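YrdC-like domain-containing protein (Streptococcus mutans, PDB 3L7V) is of uncertain function but, as a member of the Sua5/YciO/YrdC family, possibly binds double-stranded RNA and may take part in tRNA modification. Local coordinates at residues I267-G270 and L271-K275; E102-L106 and A107-P111. All coordinates share one frame; numbering follows the deposited sequence.

In the fold
Both contacts are local, between adjoining pieces of the chain: a beta turn in interaction 1, a helix end in interaction 2. Interaction 1 (267-275) carries the chain from strand 265-268 into helix 273-283; interaction 2 (102-111) carries it out of helix 100-106 toward helix 111-123. Each is partly buried, and their nearest atoms are about 16 Å apart. The chemistry differs accordingly. Interaction 1 is mainly polar: a weak turn bond at the helix start, with two sulfates bound at Arg-268 and Lys-269, where the strand ends and the loop begins. Interaction 2 combines a straighter helix-end bond and a bridging water with leucine and alanine packing against the sheet, where Leu-103, Leu-106 and Ala-107 touch Phe-161.

Interaction 1. Residues I267-G270 and L271-K275; sequences IRKG and LDIDK. With SO4 (sulfate ion), chain G; SO4 (sulfate ion), chain B.
A type II beta turn from Gly-270 to Ile-273 makes the passage from strand to helix in a beta-alpha-beta unit. It is closed by the weak hydrogen bond from Ile-273 N to Gly-270 O, 3.1 Å long and bent to 132° at the hydrogen. Two adjoining carbons of the Ile-273 side chain approach that oxygen from one side: CB lies 3.4 Å and CG2 3.6 Å from Gly-270 O. With CG1 anti to the backbone N (chi1 -178°), the CG2 branch falls between N and the carbonyl carbon, which explains its approach to that oxygen. Leu-271 and Asp-272 occupy the two central corners. Asp-272 stands at the N-cap, but its carboxylate makes no capping bond.

Upstream, where the strand ends and the loop begins, two sulfates are bound, probably from the crystallisation liquor. Lys-269 N donates to O1 of the chain G sulfate over 3.1 Å, a backbone grip, while Arg-268 CG rests 3.3 Å from that same O1. The chain B ion is met instead by the guanidinium edge: Arg-268 NH1 donates over 3.0 Å to its O2, which sits in the plane of the group. A bend at chi3 (76°) turns the otherwise extended arginine chain toward this ion. Arg-268 NH2 is bonded to Gly-237 O and NE is hydrogen-bonded as well, so all three guanidinium nitrogens have partners, which should restrict its rotation.

Ile-267 and Arg-268 both face Met-239, forming a classic beta bulge against strand 239-241. Beyond it, Leu-271 is tied by a backbone bond to Gln-236, helix 273-283 leads away from the turn, and Ile-267 bonds through its backbone to Gly-292, close after the edge strand 288-289.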
loop_
_atom_site.group_PDB
_atom_site.type_symbol
_atom_site.label_atom_id
_atom_site.label_comp_id
_atom_site.label_asym_id
_atom_site.label_seq_id
_atom_site.Cartn_x
_atom_site.Cartn_y
_atom_site.Cartn_z
ATOM N N ILE A 267 4.889 11.904 6.850
ATOM C CA ILE A 267 4.506 11.423 8.189
ATOM C C ILE A 267 5.192 10.119 8.664
ATOM O O ILE A 267 5.144 9.778 9.854
ATOM C CB ILE A 267 2.942 11.376 8.399
ATOM C CG1 ILE A 267 2.229 10.590 7.296
ATOM C CG2 ILE A 267 2.353 12.790 8.460
ATOM C CD1 ILE A 267 2.312 9.125 7.460
ATOM N N ARG A 268 5.853 9.406 7.756
ATOM C CA ARG A 268 6.611 8.216 8.154
ATOM C C ARG A 268 7.866 8.068 7.308
ATOM O O ARG A 268 7.809 8.126 6.085
ATOM C CB ARG A 268 5.743 6.947 8.056
ATOM C CG ARG A 268 6.283 5.717 8.782
ATOM C CD ARG A 268 5.288 4.522 8.741
ATOM N NE ARG A 268 5.256 3.840 7.444
ATOM C CZ ARG A 268 4.504 2.773 7.163
ATOM N NH1 ARG A 268 3.713 2.242 8.086
ATOM N NH2 ARG A 268 4.540 2.230 5.953
ATOM N N LYS A 269 8.994 7.872 7.984
ATOM C CA LYS A 269 10.307 7.668 7.364
ATOM C C LYS A 269 10.428 6.227 6.826
ATOM O O LYS A 269 9.804 5.316 7.360
ATOM C CB LYS A 269 11.385 7.965 8.429
ATOM C CG LYS A 269 12.804 8.128 7.947
ATOM C CD LYS A 269 13.715 8.538 9.107
ATOM C CE LYS A 269 15.179 8.618 8.670
ATOM N NZ LYS A 269 16.073 9.204 9.716
ATOM N N GLY A 270 11.211 6.008 5.774
ATOM C CA GLY A 270 11.330 4.665 5.221
ATOM C C GLY A 270 12.228 4.493 4.002
ATOM O O GLY A 270 13.027 5.379 3.672
ATOM N N LEU A 271 12.102 3.339 3.339
ATOM C CA LEU A 271 12.924 3.006 2.171
ATOM C C LEU A 271 13.020 4.179 1.160
ATOM O O LEU A 271 12.003 4.747 0.755
ATOM C CB LEU A 271 12.369 1.754 1.468
ATOM C CG LEU A 271 13.250 1.140 0.368
ATOM C CD1 LEU A 271 14.528 0.530 0.942
ATOM C CD2 LEU A 271 12.506 0.104 -0.472
ATOM N N ASP A 272 14.244 4.526 0.767
ATOM C CA ASP A 272 14.515 5.570 -0.239
ATOM C C ASP A 272 14.034 6.980 0.109
ATOM O O ASP A 272 13.727 7.764 -0.788
ATOM C CB ASP A 272 13.948 5.184 -1.614
ATOM C CG ASP A 272 14.821 4.186 -2.353
ATOM O OD1 ASP A 272 16.028 4.086 -2.049
ATOM O OD2 ASP A 272 14.294 3.500 -3.253
ATOM N N ILE A 273 13.974 7.309 1.393
ATOM C CA ILE A 273 13.498 8.630 1.803
ATOM C C ILE A 273 14.324 9.764 1.147
ATOM O O ILE A 273 13.787 10.827 0.834
ATOM C CB ILE A 273 13.446 8.777 3.361
ATOM C CG1 ILE A 273 12.888 10.147 3.770
ATOM C CG2 ILE A 273 14.817 8.509 3.993
ATOM C CD1 ILE A 273 11.453 10.396 3.290
ATOM N N ASP A 274 15.617 9.527 0.931
ATOM C CA ASP A 274 16.472 10.536 0.297
ATOM C C ASP A 274 16.036 10.906 -1.143
ATOM O O ASP A 274 16.025 12.085 -1.512
ATOM C CB ASP A 274 17.950 10.099 0.332
ATOM C CG ASP A 274 18.217 8.837 -0.495
ATOM O OD1 ASP A 274 19.261 8.775 -1.171
ATOM O OD2 ASP A 274 17.382 7.908 -0.488
ATOM N N LYS A 275 15.678 9.916 -1.957
ATOM C CA LYS A 275 15.202 10.197 -3.319
ATOM C C LYS A 275 13.831 10.868 -3.329
ATOM O O LYS A 275 13.537 11.697 -4.187
ATOM C CB LYS A 275 15.154 8.929 -4.168
ATOM C CG LYS A 275 16.528 8.329 -4.493
ATOM C CD LYS A 275 16.378 6.919 -5.060
ATOM C CE LYS A 275 17.734 6.292 -5.359
ATOM N NZ LYS A 275 17.597 4.897 -5.857
HETATM S S SO4 G . 8.618 6.748 12.036
HETATM O O1 SO4 G . 8.022 7.480 10.924
HETATM O O2 SO4 G . 9.041 7.699 13.057
HETATM O O3 SO4 G . 7.635 5.830 12.606
HETATM O O4 SO4 G . 9.773 5.993 11.556
HETATM S S SO4 B . 1.062 -1.026 7.553
HETATM O O1 SO4 B . -0.152 -0.229 7.356
HETATM O O2 SO4 B . 2.031 -0.272 8.341
HETATM O O3 SO4 B . 0.724 -2.255 8.275
HETATM O O4 SO4 B . 1.673 -1.325 6.257
#

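Interaction 2. Residues E102-L106 and A107-P111; sequences ELRAL and AQLTP
Ala-107 N donates to Leu-103 O over 3.1 Å, with 163° at the hydrogen and 169° at the oxygen, a nearly linear i to i-4 bond that carries the helical pattern one residue past the helix. Leu-103 O also receives Leu-106 N at 3.2 Å, so two amides grip this carbonyl in the last turn. Ala-107 then leaves helical geometry, and the chain runs on extended. A water spans the exit by donating to Arg-104 O at 2.9 Å and Ala-107 O at 3.0 Å, thereby satisfying a carbonyl on each side of the junction.

This is the C-terminal end of helix 100-106, followed by a short linker to helix 111-123, where Thr-110 is the N-cap and its OG1 makes a weak bond to Ile-113 N. With CG anti to its own amide nitrogen (chi1 172°), Leu-103 brings its end nearer to the exiting chain than its CB direction suggests: CD1 meets Ala-107 CB at 4.1 Å, while CG is a looser 4.4 Å from Leu-109 CD2. That same CD2 methyl also touches Arg-104 CG at 4.1 Å, so it contacts two residues of the last helical turn. The side chains of Arg-104 and Leu-109 cross at about a right angle, the leucine meeting the aliphatic part of the arginine. Further out, Arg-104 NE forms a salt bridge with Asp-114 of helix 111-123. On the sheet side, Leu-103, Leu-106 and Ala-107 rest on Phe-161 of strand 158-163, and Ala-107 and Leu-109 rest on Leu-131 of strand 127-132.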
loop_
_atom_site.group_PDB
_atom_site.type_symbol
_atom_site.label_atom_id
_atom_site.label_comp_id
_atom_site.label_asym_id
_atom_site.label_seq_id
_atom_site.Cartn_x
_atom_site.Cartn_y
_atom_site.Cartn_z
ATOM N N GLU A 102 -5.589 2.571 -12.658
ATOM C CA GLU A 102 -6.404 2.295 -11.464
ATOM C C GLU A 102 -6.354 3.458 -10.473
ATOM O O GLU A 102 -7.384 3.891 -9.962
ATOM C CB GLU A 102 -5.989 0.988 -10.767
ATOM C CG GLU A 102 -6.795 0.704 -9.492
ATOM C CD GLU A 102 -6.339 -0.547 -8.747
ATOM O OE1 GLU A 102 -5.333 -1.174 -9.153
ATOM O OE2 GLU A 102 -7.001 -0.912 -7.756
ATOM N N LEU A 103 -5.157 3.980 -10.210
ATOM C CA LEU A 103 -5.046 5.161 -9.347
ATOM C C LEU A 103 -5.933 6.335 -9.792
ATOM O O LEU A 103 -6.680 6.901 -8.989
ATOM C CB LEU A 103 -3.593 5.614 -9.209
ATOM C CG LEU A 103 -3.410 6.952 -8.494
ATOM C CD1 LEU A 103 -3.614 6.787 -6.995
ATOM C CD2 LEU A 103 -2.050 7.556 -8.800
ATOM N N ARG A 104 -5.861 6.690 -11.071
ATOM C CA ARG A 104 -6.614 7.838 -11.582
ATOM C C ARG A 104 -8.125 7.602 -11.631
ATOM O O ARG A 104 -8.909 8.550 -11.580
ATOM C CB ARG A 104 -6.109 8.238 -12.969
ATOM C CG ARG A 104 -4.673 8.747 -13.004
ATOM C CD ARG A 104 -4.282 9.137 -14.423
ATOM N NE ARG A 104 -2.928 9.668 -14.518
ATOM C CZ ARG A 104 -1.963 9.156 -15.278
ATOM N NH1 ARG A 104 -2.184 8.087 -16.035
ATOM N NH2 ARG A 104 -0.775 9.732 -15.294
ATOM N N ALA A 105 -8.533 6.343 -11.721
ATOM C CA ALA A 105 -9.956 6.007 -11.642
ATOM C C ALA A 105 -10.556 6.147 -10.243
ATOM O O ALA A 105 -11.764 6.346 -10.119
ATOM C CB ALA A 105 -10.216 4.584 -12.187
ATOM N N LEU A 106 -9.721 6.046 -9.201
ATOM C CA LEU A 106 -10.202 5.923 -7.810
ATOM C C LEU A 106 -9.987 7.143 -6.891
ATOM O O LEU A 106 -10.825 7.443 -6.038
ATOM C CB LEU A 106 -9.579 4.685 -7.136
ATOM C CG LEU A 106 -9.826 3.289 -7.722
ATOM C CD1 LEU A 106 -9.325 2.188 -6.770
ATOM C CD2 LEU A 106 -11.293 3.089 -8.036
ATOM N N ALA A 107 -8.862 7.826 -7.048
ATOM C CA ALA A 107 -8.474 8.893 -6.126
ATOM C C ALA A 107 -8.555 10.278 -6.757
ATOM O O ALA A 107 -8.302 10.422 -7.942
ATOM C CB ALA A 107 -7.045 8.635 -5.590
ATOM N N GLN A 108 -8.909 11.285 -5.957
ATOM C CA GLN A 108 -8.876 12.683 -6.392
ATOM C C GLN A 108 -7.425 13.153 -6.487
ATOM O O GLN A 108 -6.608 12.849 -5.598
ATOM C CB GLN A 108 -9.601 13.596 -5.389
ATOM C CG GLN A 108 -11.092 13.396 -5.267
ATOM C CD GLN A 108 -11.722 14.312 -4.232
ATOM O OE1 GLN A 108 -11.269 15.434 -4.009
ATOM N NE2 GLN A 108 -12.764 13.827 -3.582
ATOM N N LEU A 109 -7.119 13.920 -7.533
ATOM C CA LEU A 109 -5.743 14.338 -7.835
ATOM C C LEU A 109 -5.675 15.798 -8.318
ATOM O O LEU A 109 -6.660 16.331 -8.842
ATOM C CB LEU A 109 -5.165 13.433 -8.934
ATOM C CG LEU A 109 -4.356 12.157 -8.649
ATOM C CD1 LEU A 109 -4.474 11.697 -7.230
ATOM C CD2 LEU A 109 -4.732 11.039 -9.606
ATOM N N THR A 110 -4.523 16.439 -8.127
ATOM C CA THR A 110 -4.176 17.676 -8.854
ATOM C C THR A 110 -3.077 17.382 -9.884
ATOM O O THR A 110 -2.478 16.301 -9.861
ATOM C CB THR A 110 -3.666 18.788 -7.922
ATOM O OG1 THR A 110 -2.470 18.354 -7.267
ATOM C CG2 THR A 110 -4.712 19.156 -6.882
ATOM N N PRO A 111 -2.797 18.334 -10.795
ATOM C CA PRO A 111 -1.742 18.018 -11.769
ATOM C C PRO A 111 -0.355 17.832 -11.136
ATOM O O PRO A 111 0.394 16.983 -11.612
ATOM C CB PRO A 111 -1.779 19.215 -12.736
ATOM C CG PRO A 111 -3.190 19.744 -12.623
ATOM C CD PRO A 111 -3.538 19.558 -11.161
HETATM O O HOH W 1 -8.223 11.263 -10.836
#